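Long-range contacts in SnoN,Epimerase SnoN (Streptomyces nogalater, PDB 5EP9), which acts as a non-heme iron, 2-oxoglutarate-dependent epimerase in the biosynthesis of the polyketide nogalamycin: residues F150-T155 with D245-Y250; P262-D267 with D278-L283. One frame throughout, in Å; residues are numbered along the deposited sequence.

Overall arrangement
Contact 1 joins the loop between strands 139-142 and 157-162 to the loop that leaves strand 236-245; contact 2 closes further along the chain, past helix 256-259. Their centres are 14 Å apart, and they touch where A246 CB packs on L282 CD2 at 3.8 Å. Strand 118-128 also connects them: R119 donates from NE to A246 O and from NH1 to F280 O, while F121 lies against both F150 and F280. Contact 1 is the one nearer the active site. The F150 side chain is about 8 Å from that of the iron ligand D144, about 11 Å from the bound 2-oxoglutarate and about 12 Å from the iron. Contact 2 lies away from these sites, at the surface.

Contact 1 (F150-T155 with D245-Y250)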
ATOM      1  N   PHE A 150      -5.121  -8.043 -11.180  1.00 36.68           N
ATOM      2  CA  PHE A 150      -5.143  -9.453 -10.848  1.00 36.27           C
ATOM      3  C   PHE A 150      -6.529  -9.853 -10.312  1.00 36.91           C
ATOM      4  O   PHE A 150      -7.320  -9.037  -9.826  1.00 37.70           O
ATOM      5  CB  PHE A 150      -3.987  -9.810  -9.916  1.00 35.50           C
ATOM      6  CG  PHE A 150      -3.818  -8.909  -8.714  1.00 32.75           C
ATOM      7  CD1 PHE A 150      -4.531  -9.176  -7.564  1.00 32.01           C
ATOM      8  CD2 PHE A 150      -2.922  -7.868  -8.711  1.00 31.63           C
ATOM      9  CE1 PHE A 150      -4.394  -8.421  -6.427  1.00 30.16           C
ATOM     10  CE2 PHE A 150      -2.792  -7.086  -7.604  1.00 30.11           C
ATOM     11  CZ  PHE A 150      -3.518  -7.352  -6.456  1.00 29.57           C
ATOM     12  N   SER A 151      -6.731 -11.143 -10.343  1.00 36.33           N
ATOM     13  CA  SER A 151      -8.022 -11.808 -10.115  1.00 35.81           C
ATOM     14  C   SER A 151      -8.558 -11.613  -8.712  1.00 33.94           C
ATOM     15  O   SER A 151      -9.730 -11.540  -8.525  1.00 33.33           O
ATOM     16  CB  SER A 151      -7.864 -13.342 -10.454  1.00 37.54           C
ATOM     17  OG  SER A 151      -6.861 -13.945  -9.629  1.00 37.49           O
ATOM     18  N   THR A 152      -7.662 -11.452  -7.732  1.00 32.92           N
ATOM     19  CA  THR A 152      -8.060 -11.314  -6.324  1.00 32.60           C
ATOM     20  C   THR A 152      -7.941  -9.891  -5.796  1.00 31.45           C
ATOM     21  O   THR A 152      -7.757  -9.659  -4.635  1.00 31.82           O
ATOM     22  CB  THR A 152      -7.232 -12.250  -5.454  1.00 33.39           C
ATOM     23  OG1 THR A 152      -5.847 -11.948  -5.634  1.00 32.51           O
ATOM     24  CG2 THR A 152      -7.492 -13.706  -5.856  1.00 35.16           C
ATOM     25  N   ALA A 153      -8.007  -8.952  -6.722  1.00 31.77           N
ATOM     26  CA  ALA A 153      -7.922  -7.530  -6.416  1.00 32.77           C
ATOM     27  C   ALA A 153      -8.821  -7.083  -5.264  1.00 32.50           C
ATOM     28  O   ALA A 153      -8.395  -6.318  -4.399  1.00 30.41           O
ATOM     29  CB  ALA A 153      -8.327  -6.725  -7.667  1.00 34.54           C
ATOM     30  N   GLY A 154     -10.052  -7.589  -5.305  1.00 33.55           N
ATOM     31  CA  GLY A 154     -11.067  -7.357  -4.321  1.00 33.35           C
ATOM     32  C   GLY A 154     -10.735  -7.751  -2.891  1.00 36.14           C
ATOM     33  O   GLY A 154     -11.423  -7.296  -1.971  1.00 37.66           O
ATOM     34  N   THR A 155      -9.683  -8.568  -2.664  1.00 33.72           N
ATOM     35  CA  THR A 155      -9.290  -8.935  -1.284  1.00 32.38           C
ATOM     36  C   THR A 155      -7.815  -8.595  -0.979  1.00 31.13           C
ATOM     37  O   THR A 155      -7.315  -8.923   0.076  1.00 28.52           O
ATOM     38  CB  THR A 155      -9.451 -10.429  -0.991  1.00 32.74           C
ATOM     39  OG1 THR A 155      -8.743 -11.165  -1.987  1.00 31.59           O
ATOM     40  CG2 THR A 155     -10.910 -10.781  -1.012  1.00 34.67           C
ATOM     41  N   ASP A 245      -3.468 -12.379  -2.631  1.00 34.83           N
ATOM     42  CA  ASP A 245      -3.660 -13.821  -2.451  1.00 37.88           C
ATOM     43  C   ASP A 245      -2.641 -14.610  -3.241  1.00 37.85           C
ATOM     44  O   ASP A 245      -2.371 -14.286  -4.402  1.00 38.08           O
ATOM     45  CB  ASP A 245      -5.001 -14.206  -3.000  1.00 39.77           C
ATOM     46  CG  ASP A 245      -5.482 -15.547  -2.475  1.00 44.72           C
ATOM     47  OD1 ASP A 245      -4.981 -16.622  -2.805  1.00 44.46           O
ATOM     48  OD2 ASP A 245      -6.508 -15.518  -1.745  1.00 51.04           O
ATOM     49  N   ALA A 246      -2.103 -15.642  -2.626  1.00 37.09           N
ATOM     50  CA  ALA A 246      -1.133 -16.477  -3.302  1.00 39.76           C
ATOM     51  C   ALA A 246      -1.673 -17.177  -4.576  1.00 41.09           C
ATOM     52  O   ALA A 246      -0.901 -17.583  -5.400  1.00 42.54           O
ATOM     53  CB  ALA A 246      -0.575 -17.513  -2.346  1.00 40.50           C
ATOM     54  N   THR A 247      -2.977 -17.297  -4.704  1.00 40.41           N
ATOM     55  CA  THR A 247      -3.582 -17.807  -5.948  1.00 42.93           C
ATOM     56  C   THR A 247      -3.915 -16.739  -7.005  1.00 41.79           C
ATOM     57  O   THR A 247      -4.600 -16.995  -7.945  1.00 42.39           O
ATOM     58  CB  THR A 247      -4.913 -18.532  -5.651  1.00 43.53           C
ATOM     59  OG1 THR A 247      -5.866 -17.604  -5.110  1.00 42.85           O
ATOM     60  CG2 THR A 247      -4.703 -19.726  -4.678  1.00 44.45           C
ATOM     61  N   ALA A 248      -3.471 -15.526  -6.798  1.00 40.17           N
ATOM     62  CA  ALA A 248      -3.694 -14.483  -7.764  1.00 39.08           C
ATOM     63  C   ALA A 248      -3.240 -14.831  -9.176  1.00 39.91           C
ATOM     64  O   ALA A 248      -2.151 -15.305  -9.377  1.00 41.99           O
ATOM     65  CB  ALA A 248      -3.005 -13.216  -7.337  1.00 37.88           C
ATOM     66  N   ALA A 249      -4.112 -14.495 -10.109  1.00 38.96           N
ATOM     67  CA  ALA A 249      -3.847 -14.558 -11.516  1.00 41.13           C
ATOM     68  C   ALA A 249      -4.009 -13.240 -12.219  1.00 40.30           C
ATOM     69  O   ALA A 249      -4.808 -12.419 -11.829  1.00 39.07           O
ATOM     70  CB  ALA A 249      -4.703 -15.672 -12.238  1.00 42.33           C
ATOM     71  N   TYR A 250      -3.262 -13.120 -13.333  1.00 41.11           N
ATOM     72  CA  TYR A 250      -3.268 -11.881 -14.104  1.00 41.55           C
ATOM     73  C   TYR A 250      -4.690 -11.596 -14.638  1.00 41.14           C
ATOM     74  O   TYR A 250      -5.300 -12.467 -15.242  1.00 43.18           O
ATOM     75  CB  TYR A 250      -2.272 -11.925 -15.267  1.00 43.06           C
ATOM     76  CG  TYR A 250      -2.151 -10.598 -16.012  1.00 43.61           C
ATOM     77  CD1 TYR A 250      -1.626  -9.471 -15.394  1.00 42.90           C
ATOM     78  CD2 TYR A 250      -2.490 -10.496 -17.360  1.00 46.25           C
ATOM     79  CE1 TYR A 250      -1.493  -8.273 -16.072  1.00 43.78           C
ATOM     80  CE2 TYR A 250      -2.345  -9.301 -18.065  1.00 46.67           C
ATOM     81  CZ  TYR A 250      -1.869  -8.199 -17.407  1.00 45.95           C
ATOM     82  OH  TYR A 250      -1.709  -7.031 -18.052  1.00 46.56           O
TER
HETATM   83  O   HOH W   1      -7.381 -16.407  -8.510  1.00 40.43           O
HETATM   84  O   HOH W   2      -5.696 -10.580  -3.130  1.00 29.33           O
HETATM   85  O   HOH W   3      -8.091 -13.414  -0.833  1.00 50.94           O
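S151 and A249 exchange two hydrogen bonds where loops next to strands 157-162 and 236-245 meet, in a fold that is probably the double-stranded beta-helix of the cupin clan. The loops belong to different SnoN parts of this engineered chain, 14-202 and 203-305. S151 N gives to A249 O at 2.7 Å, and A249 N to S151 OG at 2.8 Å. With chi1 at 60° the serine hydroxyl sits between its own N and carbonyl carbon, a position that brings OG to A249 N; water 1 links OG to T247 O. F150 forms a single beta bridge with Y250; the end of its ring leads away, though CD1 still brushes A248 CB (4.3 Å), and it meets F121 edge-to-face.

The side chains of T152 and D245 cross at about a right angle: OG1 and CG2 of the threonine lie 3.6 and 3.8 Å from D245 CB, and OG1 also touches A248 CB. Water 2 ties T152 O and OG1 to D245 N. CG of D245 lies trans to the amide nitrogen (chi1 -162°), which lets OD1 close an Asx turn, taking T247 N on its anti lone pair and T247 OG1 from above the carboxylate plane. An alanine here has no carboxylate, which would probably leave T247 N and OG1 without their shared acceptor and the turn freer to move. Water 3 gives OD2 a bond at 2.8 Å and meets T155 OG1 at 2.6 Å.

Contact 2 (P262-D267 with D278-L283); sequences PGTGAD and DRFPLL
R279 grips the carbonyl oxygen of P262 side-on, with NE and NH2 each 2.8 Å from P262 O. Both bonds lie in the carbonyl plane, and the oxygen sits only 1° out of the guanidinium plane, so both N-H groups converge edge-on on one oxygen, which fixes how the guanidinium is turned. The arginine starts out extended, CG opposite its own N, then bends at chi2 (51°), which carries its chain past G263; G263 O comes within 3.4 Å of R279 CG.

This is the tight part, although P262 and G263 are themselves at the surface. G263 has a positive phi, which by itself favours glycine, and there is little room beside its CA on the arginine side. Behind the arginine, F280 packs on the same side chain: R279 CG lies 3.6 Å above one face of the ring, offset toward the rim, and F280 CZ lies over a face of the guanidinium. T264 adds its methyl, CG2 lying 3.8 Å from F280 CZ, while its hydroxyl bonds to L261 O.

The loose side is G265 to D267, which makes no contact with 278-283; D267 is poorly ordered. Both loops belong to the 203-305 part of the construct. R279 runs beside helix 90-93, touching Q91 and L92, and F280 touches F121 of strand 118-128 and M244 of strand 236-245, while P281 and L283 bond through their backbones to strand 118-128.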
ATOM      1  N   PRO A 262       6.291  -4.396 -15.021  1.00 48.65           N
ATOM      2  CA  PRO A 262       7.715  -4.581 -15.312  1.00 48.37           C
ATOM      3  C   PRO A 262       8.273  -5.824 -14.600  1.00 47.95           C
ATOM      4  O   PRO A 262       7.709  -6.326 -13.621  1.00 45.26           O
ATOM      5  CB  PRO A 262       8.355  -3.324 -14.737  1.00 46.81           C
ATOM      6  CG  PRO A 262       7.443  -2.910 -13.681  1.00 45.58           C
ATOM      7  CD  PRO A 262       6.047  -3.278 -14.096  1.00 45.78           C
ATOM      8  N   GLY A 263       9.351  -6.323 -15.180  1.00 51.84           N
ATOM      9  CA  GLY A 263      10.118  -7.465 -14.644  1.00 52.00           C
ATOM     10  C   GLY A 263       9.425  -8.806 -14.795  1.00 52.52           C
ATOM     11  O   GLY A 263       9.638  -9.686 -13.975  1.00 55.29           O
ATOM     12  N   THR A 264       8.567  -8.938 -15.806  1.00 52.68           N
ATOM     13  CA  THR A 264       7.744 -10.148 -16.018  1.00 55.26           C
ATOM     14  C   THR A 264       8.007 -10.788 -17.344  1.00 61.79           C
ATOM     15  O   THR A 264       7.135 -11.473 -17.836  1.00 66.25           O
ATOM     16  CB  THR A 264       6.216  -9.875 -15.933  1.00 54.34           C
ATOM     17  OG1 THR A 264       5.816  -8.851 -16.863  1.00 54.09           O
ATOM     18  CG2 THR A 264       5.819  -9.416 -14.534  1.00 51.49           C
ATOM     19  N   GLY A 265       9.173 -10.524 -17.941  1.00 64.90           N
ATOM     20  CA  GLY A 265       9.530 -11.044 -19.270  1.00 70.03           C
ATOM     21  C   GLY A 265       9.258 -10.132 -20.457  1.00 73.36           C
ATOM     22  O   GLY A 265       8.670  -9.066 -20.340  1.00 74.29           O
ATOM     23  N   ALA A 266       9.697 -10.577 -21.625  1.00 81.58           N
ATOM     24  CA  ALA A 266       9.557  -9.786 -22.888  1.00 85.03           C
ATOM     25  C   ALA A 266       8.086  -9.719 -23.340  1.00 86.64           C
ATOM     26  O   ALA A 266       7.585  -8.641 -23.664  1.00 85.12           O
ATOM     27  CB  ALA A 266      10.444 -10.354 -24.006  1.00 85.99           C
ATOM     28  N   ASP A 267       7.418 -10.882 -23.317  1.00 88.88           N
ATOM     29  CA  ASP A 267       6.007 -11.038 -23.786  1.00 91.41           C
ATOM     30  C   ASP A 267       4.994 -10.441 -22.807  1.00 87.50           C
ATOM     31  O   ASP A 267       5.170 -10.621 -21.594  1.00 80.37           O
ATOM     32  CB  ASP A 267       5.676 -12.521 -24.028  1.00 96.47           C
ATOM     33  CG  ASP A 267       6.506 -13.130 -25.177  1.00104.18           C
ATOM     34  OD1 ASP A 267       7.221 -12.382 -25.894  1.00105.44           O
ATOM     35  OD2 ASP A 267       6.452 -14.371 -25.366  1.00108.97           O
ATOM     36  N   ASP A 278       9.889 -15.533  -7.962  1.00 50.24           N
ATOM     37  CA  ASP A 278      10.677 -14.387  -7.436  1.00 51.73           C
ATOM     38  C   ASP A 278      10.139 -13.034  -7.700  1.00 45.55           C
ATOM     39  O   ASP A 278      10.324 -12.144  -6.905  1.00 46.92           O
ATOM     40  CB  ASP A 278      12.116 -14.370  -8.087  1.00 57.22           C
ATOM     41  CG  ASP A 278      13.047 -15.384  -7.466  1.00 64.89           C
ATOM     42  OD1 ASP A 278      12.669 -15.862  -6.362  1.00 69.42           O
ATOM     43  OD2 ASP A 278      14.137 -15.719  -8.052  1.00 69.34           O
ATOM     44  N   ARG A 279       9.515 -12.858  -8.831  1.00 44.08           N
ATOM     45  CA  ARG A 279       8.896 -11.578  -9.176  1.00 43.75           C
ATOM     46  C   ARG A 279       7.640 -11.230  -8.310  1.00 40.69           C
ATOM     47  O   ARG A 279       7.306 -10.103  -8.094  1.00 39.75           O
ATOM     48  CB  ARG A 279       8.538 -11.596 -10.660  1.00 44.43           C
ATOM     49  CG  ARG A 279       7.828 -10.342 -11.152  1.00 44.22           C
ATOM     50  CD  ARG A 279       8.554  -9.057 -10.754  1.00 44.01           C
ATOM     51  NE  ARG A 279       7.826  -7.931 -11.282  1.00 44.05           N
ATOM     52  CZ  ARG A 279       6.806  -7.309 -10.670  1.00 43.46           C
ATOM     53  NH1 ARG A 279       6.417  -7.667  -9.441  1.00 43.54           N
ATOM     54  NH2 ARG A 279       6.171  -6.300 -11.311  1.00 41.85           N
ATOM     55  N   PHE A 280       6.982 -12.273  -7.809  1.00 41.16           N
ATOM     56  CA  PHE A 280       5.709 -12.164  -7.010  1.00 38.51           C
ATOM     57  C   PHE A 280       5.779 -13.082  -5.827  1.00 39.27           C
ATOM     58  O   PHE A 280       5.035 -14.049  -5.735  1.00 39.58           O
ATOM     59  CB  PHE A 280       4.485 -12.494  -7.833  1.00 38.25           C
ATOM     60  CG  PHE A 280       4.328 -11.635  -9.050  1.00 38.85           C
ATOM     61  CD1 PHE A 280       3.944 -10.328  -8.931  1.00 38.62           C
ATOM     62  CD2 PHE A 280       4.519 -12.155 -10.341  1.00 40.80           C
ATOM     63  CE1 PHE A 280       3.763  -9.517 -10.059  1.00 38.87           C
ATOM     64  CE2 PHE A 280       4.359 -11.355 -11.466  1.00 41.13           C
ATOM     65  CZ  PHE A 280       3.973 -10.029 -11.319  1.00 40.50           C
ATOM     66  N   PRO A 281       6.746 -12.828  -4.929  1.00 39.47           N
ATOM     67  CA  PRO A 281       7.155 -13.908  -4.027  1.00 40.11           C
ATOM     68  C   PRO A 281       6.125 -14.188  -2.972  1.00 38.92           C
ATOM     69  O   PRO A 281       5.550 -13.255  -2.375  1.00 36.83           O
ATOM     70  CB  PRO A 281       8.483 -13.379  -3.419  1.00 39.19           C
ATOM     71  CG  PRO A 281       8.293 -11.882  -3.472  1.00 37.76           C
ATOM     72  CD  PRO A 281       7.641 -11.677  -4.805  1.00 38.37           C
ATOM     73  N   LEU A 282       6.022 -15.447  -2.627  1.00 39.21           N
ATOM     74  CA  LEU A 282       5.353 -15.862  -1.430  1.00 40.37           C
ATOM     75  C   LEU A 282       5.961 -15.128  -0.209  1.00 41.66           C
ATOM     76  O   LEU A 282       7.148 -15.027  -0.089  1.00 40.54           O
ATOM     77  CB  LEU A 282       5.461 -17.353  -1.239  1.00 42.88           C
ATOM     78  CG  LEU A 282       4.698 -18.236  -2.243  1.00 44.27           C
ATOM     79  CD1 LEU A 282       5.197 -19.674  -2.201  1.00 46.51           C
ATOM     80  CD2 LEU A 282       3.194 -18.123  -1.990  1.00 44.01           C
ATOM     81  N   LEU A 283       5.125 -14.618   0.692  1.00 40.56           N
ATOM     82  CA  LEU A 283       5.611 -14.018   1.921  1.00 41.78           C
ATOM     83  C   LEU A 283       6.096 -15.009   2.940  1.00 48.05           C
ATOM     84  O   LEU A 283       6.782 -14.656   3.848  1.00 50.34           O
ATOM     85  CB  LEU A 283       4.537 -13.142   2.576  1.00 38.93           C
ATOM     86  CG  LEU A 283       3.941 -12.036   1.758  1.00 36.31           C
ATOM     87  CD1 LEU A 283       3.110 -11.129   2.622  1.00 35.98           C
ATOM     88  CD2 LEU A 283       4.949 -11.239   0.948  1.00 36.99           C
TER